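Local atomic coordinates of imelysin-like protein (Psychrobacter arcticus, PDB entry 3PF0), a protein that is of unknown function but belongs to the imelysin-like (peptidase M75) family and has been regarded as a putative metalloendopeptidase. Residues Asp79-His84 with Ala187-Ala192; Ala122-Leu127 with Glu161-Gln166; Ala274-Leu279 with Asp310-Leu315; Ser305-Asp310 with Leu337-Arg342. One frame throughout, in Å; residues are numbered along the deposited sequence.

Contact 1: Asp79-His84 with Ala187-Ala192; sequences DLAQKH and AYVMSA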
# COMPACT_ATOMS: atom_id res chain seq x y z
N ASP A 79 -17.80 3.23 -10.88
CA ASP A 79 -19.00 4.01 -11.18
C ASP A 79 -18.73 5.12 -12.20
O ASP A 79 -19.55 5.31 -13.10
CB ASP A 79 -19.62 4.59 -9.91
CG ASP A 79 -21.05 5.00 -10.12
OD1 ASP A 79 -21.91 4.10 -10.19
OD2 ASP A 79 -21.30 6.19 -10.33
N LEU A 80 -17.55 5.80 -12.10
CA LEU A 80 -17.18 6.84 -13.06
C LEU A 80 -16.96 6.25 -14.44
O LEU A 80 -17.45 6.82 -15.42
CB LEU A 80 -15.94 7.63 -12.60
CG LEU A 80 -16.20 8.70 -11.55
CD1 LEU A 80 -14.92 9.34 -11.11
CD2 LEU A 80 -17.19 9.75 -12.06
N ALA A 81 -16.26 5.09 -14.52
CA ALA A 81 -16.01 4.35 -15.77
C ALA A 81 -17.34 3.89 -16.38
O ALA A 81 -17.55 4.07 -17.57
CB ALA A 81 -15.09 3.16 -15.51
N GLN A 82 -18.25 3.35 -15.56
CA GLN A 82 -19.57 2.91 -16.03
C GLN A 82 -20.34 4.10 -16.65
O GLN A 82 -21.01 3.93 -17.67
CB GLN A 82 -20.36 2.27 -14.86
CG GLN A 82 -21.78 1.85 -15.21
CD GLN A 82 -22.45 1.16 -14.05
OE1 GLN A 82 -23.15 1.79 -13.24
NE2 GLN A 82 -22.25 -0.15 -13.93
N LYS A 83 -20.25 5.28 -16.03
CA LYS A 83 -20.92 6.48 -16.52
C LYS A 83 -20.30 6.98 -17.84
O LYS A 83 -21.02 7.12 -18.84
CB LYS A 83 -20.88 7.59 -15.46
CG LYS A 83 -21.94 7.43 -14.39
CD LYS A 83 -21.75 8.41 -13.24
CE LYS A 83 -22.99 8.47 -12.37
NZ LYS A 83 -23.40 7.13 -11.86
N HIS A 84 -18.97 7.20 -17.87
CA HIS A 84 -18.30 7.74 -19.06
C HIS A 84 -18.27 6.78 -20.25
O HIS A 84 -18.35 7.24 -21.38
CB HIS A 84 -16.88 8.23 -18.72
CG HIS A 84 -16.83 9.35 -17.72
ND1 HIS A 84 -17.84 10.31 -17.64
CD2 HIS A 84 -15.88 9.65 -16.80
CE1 HIS A 84 -17.49 11.13 -16.67
NE2 HIS A 84 -16.31 10.79 -16.14
N ALA A 187 -14.66 -1.67 -21.45
CA ALA A 187 -15.17 -2.90 -20.83
C ALA A 187 -14.15 -3.46 -19.85
O ALA A 187 -14.55 -3.98 -18.81
CB ALA A 187 -15.51 -3.94 -21.90
N TYR A 188 -12.85 -3.33 -20.16
CA TYR A 188 -11.77 -3.80 -19.30
C TYR A 188 -11.69 -2.98 -18.01
O TYR A 188 -11.51 -3.55 -16.95
CB TYR A 188 -10.39 -3.80 -20.01
CG TYR A 188 -9.25 -4.11 -19.06
CD1 TYR A 188 -8.88 -5.42 -18.78
CD2 TYR A 188 -8.63 -3.09 -18.33
CE1 TYR A 188 -7.90 -5.72 -17.83
CE2 TYR A 188 -7.65 -3.37 -17.38
CZ TYR A 188 -7.28 -4.69 -17.14
OH TYR A 188 -6.33 -4.97 -16.19
N VAL A 189 -11.74 -1.64 -18.12
CA VAL A 189 -11.60 -0.72 -16.98
C VAL A 189 -12.76 -0.95 -16.01
O VAL A 189 -12.52 -0.98 -14.79
CB VAL A 189 -11.46 0.76 -17.46
CG1 VAL A 189 -11.61 1.76 -16.30
CG2 VAL A 189 -10.13 0.98 -18.20
N MSE A 190 -13.97 -1.17 -16.54
CA MSE A 190 -15.15 -1.47 -15.73
C MSE A 190 -15.03 -2.83 -15.07
O MSE A 190 -15.30 -2.95 -13.87
CB MSE A 190 -16.42 -1.42 -16.59
CG MSE A 190 -16.85 -0.00 -16.96
SE MSE A 190 -18.29 -0.05 -18.26
CE MSE A 190 -19.71 -0.82 -17.13
N SER A 191 -14.57 -3.86 -15.83
CA SER A 191 -14.38 -5.23 -15.32
C SER A 191 -13.30 -5.29 -14.24
O SER A 191 -13.53 -5.90 -13.20
CB SER A 191 -14.01 -6.19 -16.44
OG SER A 191 -15.10 -6.33 -17.33
N ALA A 192 -12.13 -4.66 -14.49
CA ALA A 192 -11.02 -4.70 -13.54
C ALA A 192 -11.33 -3.93 -12.27
O ALA A 192 -11.04 -4.45 -11.21
CB ALA A 192 -9.74 -4.20 -14.19

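Contact 2: Ala122-Leu127 with Glu161-Gln166; sequences ASMSNL and ESAVVQ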
# COMPACT_ATOMS: atom_id res chain seq x y z
N ALA A 122 -4.83 -14.07 1.48
CA ALA A 122 -5.60 -15.29 1.21
C ALA A 122 -5.81 -15.46 -0.30
O ALA A 122 -6.16 -14.50 -1.00
CB ALA A 122 -6.95 -15.25 1.94
N SER A 123 -5.50 -16.68 -0.82
CA SER A 123 -5.58 -17.06 -2.24
C SER A 123 -4.86 -16.01 -3.10
O SER A 123 -5.34 -15.66 -4.18
CB SER A 123 -7.04 -17.24 -2.67
OG SER A 123 -7.70 -18.18 -1.84
N MSE A 124 -3.70 -15.49 -2.59
CA MSE A 124 -2.84 -14.43 -3.14
C MSE A 124 -3.67 -13.24 -3.70
O MSE A 124 -3.32 -12.66 -4.73
CB MSE A 124 -1.80 -14.94 -4.18
CG MSE A 124 -2.37 -15.70 -5.37
SE MSE A 124 -0.99 -16.09 -6.71
CE MSE A 124 -1.20 -14.51 -7.80
N SER A 125 -4.74 -12.86 -2.99
CA SER A 125 -5.62 -11.79 -3.46
C SER A 125 -4.88 -10.47 -3.62
O SER A 125 -5.19 -9.74 -4.56
CB SER A 125 -6.83 -11.63 -2.54
OG SER A 125 -7.91 -11.07 -3.27
N ASN A 126 -3.87 -10.19 -2.77
CA ASN A 126 -3.04 -8.96 -2.84
C ASN A 126 -2.31 -8.82 -4.20
O ASN A 126 -2.13 -7.70 -4.67
CB ASN A 126 -2.02 -8.91 -1.69
CG ASN A 126 -1.09 -10.11 -1.62
OD1 ASN A 126 -1.42 -11.22 -2.02
ND2 ASN A 126 0.08 -9.90 -1.08
N LEU A 127 -1.91 -9.96 -4.82
CA LEU A 127 -1.26 -9.91 -6.13
C LEU A 127 -2.30 -9.67 -7.24
O LEU A 127 -1.98 -9.04 -8.25
CB LEU A 127 -0.41 -11.15 -6.39
CG LEU A 127 0.89 -11.25 -5.55
CD1 LEU A 127 1.59 -12.57 -5.78
CD2 LEU A 127 1.85 -10.05 -5.80
N GLU A 161 -8.45 -15.34 -14.91
CA GLU A 161 -7.30 -14.77 -15.62
C GLU A 161 -6.18 -14.51 -14.60
O GLU A 161 -6.46 -14.40 -13.40
CB GLU A 161 -7.67 -13.48 -16.40
CG GLU A 161 -8.73 -13.67 -17.47
CD GLU A 161 -8.40 -14.62 -18.61
OE1 GLU A 161 -7.22 -14.69 -19.02
OE2 GLU A 161 -9.34 -15.27 -19.11
N SER A 162 -4.93 -14.42 -15.07
CA SER A 162 -3.80 -14.19 -14.17
C SER A 162 -3.88 -12.83 -13.47
O SER A 162 -4.52 -11.89 -13.96
CB SER A 162 -2.48 -14.32 -14.92
OG SER A 162 -2.33 -13.37 -15.96
N ALA A 163 -3.28 -12.75 -12.27
CA ALA A 163 -3.23 -11.57 -11.41
C ALA A 163 -2.50 -10.39 -12.10
O ALA A 163 -2.80 -9.23 -11.84
CB ALA A 163 -2.53 -11.94 -10.12
N VAL A 164 -1.58 -10.72 -12.99
CA VAL A 164 -0.71 -9.85 -13.77
C VAL A 164 -1.52 -8.95 -14.77
O VAL A 164 -1.04 -7.87 -15.14
CB VAL A 164 0.32 -10.80 -14.46
CG1 VAL A 164 0.49 -10.57 -15.96
CG2 VAL A 164 1.66 -10.79 -13.73
N VAL A 165 -2.73 -9.36 -15.18
CA VAL A 165 -3.52 -8.63 -16.17
C VAL A 165 -4.70 -7.86 -15.52
O VAL A 165 -5.62 -7.45 -16.23
CB VAL A 165 -3.99 -9.55 -17.33
CG1 VAL A 165 -2.81 -10.16 -18.05
CG2 VAL A 165 -4.94 -10.65 -16.85
N GLN A 166 -4.65 -7.64 -14.20
CA GLN A 166 -5.72 -6.96 -13.49
C GLN A 166 -5.19 -6.17 -12.27
O GLN A 166 -3.98 -6.01 -12.11
CB GLN A 166 -6.80 -7.97 -13.08
CG GLN A 166 -6.28 -9.11 -12.21
CD GLN A 166 -7.29 -10.22 -12.06
OE1 GLN A 166 -8.33 -10.06 -11.42
NE2 GLN A 166 -6.95 -11.38 -12.60
O HOH W 1 -2.54 -6.65 -9.83

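Contact 3: Ala274-Leu279 with Asp310-Leu315; sequences AKLATL and DTTALL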
# COMPACT_ATOMS: atom_id res chain seq x y z
N ALA A 274 1.91 8.47 0.36
CA ALA A 274 0.77 7.78 0.99
C ALA A 274 1.26 6.75 2.01
O ALA A 274 0.73 6.69 3.12
CB ALA A 274 -0.10 7.11 -0.07
N LYS A 275 2.33 6.00 1.67
CA LYS A 275 2.92 5.00 2.56
C LYS A 275 3.57 5.67 3.76
O LYS A 275 3.36 5.22 4.89
CB LYS A 275 3.93 4.11 1.81
CG LYS A 275 3.26 3.22 0.77
CD LYS A 275 4.21 2.18 0.21
CE LYS A 275 3.42 1.16 -0.56
NZ LYS A 275 3.99 -0.20 -0.41
N LEU A 276 4.32 6.78 3.54
CA LEU A 276 4.98 7.52 4.62
C LEU A 276 3.97 8.11 5.61
O LEU A 276 4.15 7.99 6.82
CB LEU A 276 5.89 8.65 4.09
CG LEU A 276 7.32 8.29 3.70
CD1 LEU A 276 8.02 9.49 3.08
CD2 LEU A 276 8.12 7.77 4.91
N ALA A 277 2.89 8.72 5.09
CA ALA A 277 1.82 9.33 5.90
C ALA A 277 1.09 8.29 6.77
O ALA A 277 0.69 8.60 7.90
CB ALA A 277 0.83 10.05 5.00
N THR A 278 0.94 7.05 6.26
CA THR A 278 0.28 5.95 6.97
C THR A 278 1.19 5.48 8.10
O THR A 278 0.73 5.29 9.23
CB THR A 278 -0.11 4.85 5.98
OG1 THR A 278 -1.03 5.43 5.06
CG2 THR A 278 -0.74 3.64 6.64
N LEU A 279 2.49 5.33 7.81
CA LEU A 279 3.51 4.94 8.79
C LEU A 279 3.62 6.01 9.88
O LEU A 279 3.68 5.66 11.06
CB LEU A 279 4.87 4.70 8.11
CG LEU A 279 5.94 3.98 8.94
CD1 LEU A 279 5.61 2.50 9.13
CD2 LEU A 279 7.30 4.10 8.27
N ASP A 310 11.26 14.49 8.36
CA ASP A 310 12.39 14.87 7.49
C ASP A 310 12.28 14.19 6.11
O ASP A 310 12.59 14.81 5.09
CB ASP A 310 13.75 14.53 8.13
CG ASP A 310 14.09 15.23 9.45
OD1 ASP A 310 13.54 16.32 9.71
OD2 ASP A 310 14.92 14.68 10.21
N THR A 311 11.85 12.91 6.11
CA THR A 311 11.68 12.10 4.89
C THR A 311 10.54 12.69 4.06
O THR A 311 10.69 12.84 2.85
CB THR A 311 11.45 10.61 5.25
OG1 THR A 311 12.41 10.20 6.22
CG2 THR A 311 11.57 9.69 4.03
N THR A 312 9.43 13.08 4.73
CA THR A 312 8.24 13.68 4.11
C THR A 312 8.62 15.05 3.48
O THR A 312 8.23 15.33 2.34
CB THR A 312 7.10 13.79 5.14
OG1 THR A 312 6.83 12.48 5.67
CG2 THR A 312 5.81 14.35 4.55
N ALA A 313 9.41 15.86 4.20
CA ALA A 313 9.89 17.16 3.72
C ALA A 313 10.83 17.00 2.51
O ALA A 313 10.75 17.79 1.57
CB ALA A 313 10.58 17.92 4.84
N LEU A 314 11.68 15.95 2.52
CA LEU A 314 12.58 15.67 1.41
C LEU A 314 11.80 15.20 0.17
O LEU A 314 12.09 15.63 -0.94
CB LEU A 314 13.63 14.62 1.82
CG LEU A 314 14.72 14.26 0.80
CD1 LEU A 314 15.74 15.39 0.65
CD2 LEU A 314 15.41 12.99 1.20
N LEU A 315 10.79 14.35 0.38
CA LEU A 315 9.96 13.82 -0.70
C LEU A 315 9.16 14.93 -1.39
O LEU A 315 9.04 14.92 -2.61
CB LEU A 315 9.04 12.73 -0.16
CG LEU A 315 8.35 11.81 -1.16
CD1 LEU A 315 9.33 10.84 -1.81
CD2 LEU A 315 7.29 11.02 -0.47

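Contact 4: Ser305-Asp310 with Leu337-Arg342; sequences STALAD and LTNITR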
# COMPACT_ATOMS: atom_id res chain seq x y z
N SER A 305 9.31 10.27 14.98
CA SER A 305 8.47 11.36 14.49
C SER A 305 9.29 12.37 13.65
O SER A 305 8.85 12.78 12.58
CB SER A 305 7.79 12.08 15.65
OG SER A 305 6.97 13.16 15.22
N THR A 306 10.49 12.75 14.15
CA THR A 306 11.39 13.69 13.49
C THR A 306 11.91 13.09 12.18
O THR A 306 11.87 13.79 11.16
CB THR A 306 12.51 14.12 14.44
OG1 THR A 306 11.92 14.82 15.54
CG2 THR A 306 13.55 15.02 13.78
N ALA A 307 12.34 11.81 12.19
CA ALA A 307 12.85 11.11 11.00
C ALA A 307 11.79 11.00 9.89
O ALA A 307 12.11 11.23 8.72
CB ALA A 307 13.36 9.72 11.38
N LEU A 308 10.53 10.67 10.26
CA LEU A 308 9.43 10.57 9.31
C LEU A 308 9.09 11.94 8.71
O LEU A 308 8.84 12.03 7.50
CB LEU A 308 8.19 9.95 9.98
CG LEU A 308 8.17 8.42 10.04
CD1 LEU A 308 7.42 7.95 11.24
CD2 LEU A 308 7.54 7.83 8.80
N ALA A 309 9.14 13.00 9.53
CA ALA A 309 8.89 14.38 9.10
C ALA A 309 9.98 14.87 8.13
O ALA A 309 9.64 15.57 7.18
CB ALA A 309 8.81 15.30 10.31
N ASP A 310 11.26 14.49 8.36
CA ASP A 310 12.39 14.87 7.49
C ASP A 310 12.28 14.19 6.11
O ASP A 310 12.59 14.81 5.09
CB ASP A 310 13.75 14.53 8.13
CG ASP A 310 14.09 15.23 9.45
OD1 ASP A 310 13.54 16.32 9.71
OD2 ASP A 310 14.92 14.68 10.21
N LEU A 337 15.06 6.58 4.47
CA LEU A 337 14.22 5.37 4.65
C LEU A 337 14.98 4.29 5.43
O LEU A 337 14.37 3.58 6.24
CB LEU A 337 13.73 4.81 3.30
CG LEU A 337 12.68 5.63 2.55
CD1 LEU A 337 12.47 5.10 1.14
CD2 LEU A 337 11.35 5.72 3.31
N THR A 338 16.30 4.19 5.20
CA THR A 338 17.20 3.26 5.87
C THR A 338 17.31 3.66 7.36
O THR A 338 17.36 2.78 8.23
CB THR A 338 18.55 3.22 5.13
OG1 THR A 338 18.32 2.76 3.80
CG2 THR A 338 19.58 2.30 5.80
N ASN A 339 17.33 4.98 7.65
CA ASN A 339 17.37 5.48 9.02
C ASN A 339 16.05 5.15 9.77
O ASN A 339 16.10 4.88 10.97
CB ASN A 339 17.67 6.98 9.05
CG ASN A 339 17.79 7.53 10.45
OD1 ASN A 339 18.56 7.04 11.28
ND2 ASN A 339 16.98 8.54 10.77
N ILE A 340 14.90 5.14 9.07
CA ILE A 340 13.60 4.80 9.67
C ILE A 340 13.59 3.29 10.03
O ILE A 340 13.18 2.94 11.13
CB ILE A 340 12.39 5.22 8.78
CG1 ILE A 340 12.26 6.77 8.74
CG2 ILE A 340 11.08 4.57 9.27
CD1 ILE A 340 11.29 7.32 7.72
N THR A 341 14.07 2.42 9.12
CA THR A 341 14.14 0.96 9.37
C THR A 341 15.08 0.69 10.54
O THR A 341 14.78 -0.15 11.39
CB THR A 341 14.57 0.16 8.12
OG1 THR A 341 15.76 0.72 7.59
CG2 THR A 341 13.52 0.15 7.05
N ARG A 342 16.19 1.46 10.62
CA ARG A 342 17.18 1.38 11.70
C ARG A 342 16.52 1.67 13.04
O ARG A 342 16.66 0.88 13.97
CB ARG A 342 18.34 2.35 11.44
CG ARG A 342 19.51 2.21 12.42
CD ARG A 342 20.53 3.34 12.29
NE ARG A 342 19.97 4.65 12.64
CZ ARG A 342 19.86 5.12 13.88
NH1 ARG A 342 20.25 4.38 14.92
NH2 ARG A 342 19.33 6.32 14.10

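Contact 1: Asp79-His84 with Ala187-Ala192
Met190, a selenomethionine in this crystal, lies against the backbone turn at Ala81 and Gln82. From CB the first torsion sets CG anti to the carbonyl carbon (chi1 -74°), where Met190 CG lies 3.9 Å from CB of Ala81. The next atom, SE of Met190, rests 3.9 Å from CA of Gln82. The chain then bends at its third torsion (68°), and CE ends 3.9 Å from both CB and CG of Gln82; the extended glutamine chain and the methionine cross at about a right angle. A flexible, unbranched methionine can mould itself to such a helix surface. Ala81 is small enough to let the axes of the two short segments come within 8.9 Å, nearly antiparallel at 154°, and its CB also touches CG1 of Val189 at 3.8 Å. Gln82, at the exposed border, meets Met190 mainly through CB and CG, with its amide NE2 also near CE. The Cys85-Cys186 disulfide ties the chain right beside both segments, and Cys85 touches Met190. Helix 48-84 thus ends against the early part of helix 183-214, with helix 92-112 packing on Ala81 and helix 167-176 on Val189.

Contact 2: Ala122-Leu127 with Glu161-Gln166
Ala163 pushes its methyl group against the turn that carries Met124 and Leu127, touching a side chain and the backbone together. The side chain is Met124, a selenomethionine here, whose CE ends 3.7 Å from CB of Ala163. CG of Met124 sits between the backbone N and the carbonyl carbon (chi1 56°), and a bend further out swings the terminal methyl to the alanine. The backbone part is the carbonyl of Leu127, whose O lies 3.5 Å from Ala163 CB; the small methyl group of alanine fits close against it. Met124 is the N-cap residue of the short helix 125-129, so the contact sets the start of that helix beside the loop joining helices 138-149 and 167-176, within a mainly helical chain that has no strands. A water lies between the two, 2.9 Å from Leu127 O and 2.8 Å from Gln166 O, within hydrogen-bonding reach of both. Gln166 NE2 bonds Ser162 O at 2.8 Å with a nearly straight N-H (171°), approaching from above the carbonyl plane. Glutamine is long enough to reach back across the 3-10 turn, and the same NE2 also bonds Leu158 O. Tyr128 and Tyr131 pack on Ala163 as well.

Contact 3: Ala274-Leu279 with Asp310-Leu315
Helices 274-279 and 310-315 run almost antiparallel, their axes 10.4 Å apart at the closest and their directions at 160°, with Leu276 and Thr312 nearest in backbone register. Leu276 bridges the gap, its CB directed at the other helix and its methyl groups spread over the partner surface. CD1 does most of the touching: it lies 3.7 Å from CG2 of Thr311 and 3.9 Å from CD2 of Leu315, while CD2 of Leu276 stands 4.0 Å from the same Thr311 methyl. The fork suits leucine to this place, since both methyls lie against Thr311 while CD1 also reaches Leu315, one turn on. The side chains of Leu276 and Thr311 cross at about a right angle. This is one pairing in a helical bundle: helix 268-283 packs here on helix 298-316, while helix 225-250 touches Leu279 and helix 327-351 touches Thr311. Thr311 fits a buried, apolar site: with OG1 beside the backbone N (chi1 -47°), CG2 is turned to the leucine, and OG1 is satisfied by Ala307 O one turn back. Thr312 likewise gives its hydroxyl to Leu308 O, and its OG1 lies 4.1 Å from CD1 of Leu276. Leu315 also packs on Ile272 and Asn273.

Contact 4: Ser305-Asp310 with Leu337-Arg342
Ile340 meets two neighbouring residues of the opposing helix, Ala307 and Leu308. Its CG1 lies 4.1 Å from CB of Ala307, and its terminal methyl CD1 comes 3.9 Å from CD2 of Leu308, the two side chains crossing at about a right angle. CG1 of Ile340 is anti to the carbonyl carbon (chi1 -69°), and the extended second torsion (169°) then carries CD1 to the leucine. On the other flank ND2 of Asn339 stands 3.9 Å from Ala307 CB, a contact of an amide with a methyl group. The small alanine suits a place where the segment axes, nearly antiparallel at 161°, approach to 9.7 Å, and the branched isoleucine and leucine fill the buried side. Helices 298-316 and 327-351 are thus paired within the helical bundle; helix 268-283 covers Leu308 through Leu276, Leu279 and Met283. Further out, Arg342 positions Asn339: its NE and NH2 both bond OD1 of Asn339, NH2 at 3.0 Å and NE at 3.1 Å, with the oxygen close to the guanidinium plane. This side-on grip fixes the rotation of the amide and turns ND2 to the alanine. Were Asn339 an alanine, the Arg342 guanidinium would probably lose the oxygen that holds it and be free to turn, and Ala307 CB would lose its contact with ND2. In helix 327-351, Thr341 OG1 bonds Thr338 O at 2.7 Å, which accepts Arg342 N as well.

The four contacts fall into two groups within one largely helical chain. Contact 2 is nested in the chain loop closed by contact 1; their centres are 19 Å apart, and the hydroxyl of Tyr188 probably bonds Val165 O between them. Contacts 3 and 4 follow later, with centres only 9 Å apart, and their segments alternate along the chain. They share Asp310 and helix 298-316, which packs against helix 268-283 at one contact and helix 327-351 at the other. Contacts 1 and 4 lie about 39 Å apart between centres, on opposite sides of the chain's centre. Helix 298-316 is thus held by two neighbours, while contacts 1 and 2 tie down a distant part of the same imelysin-like helical fold.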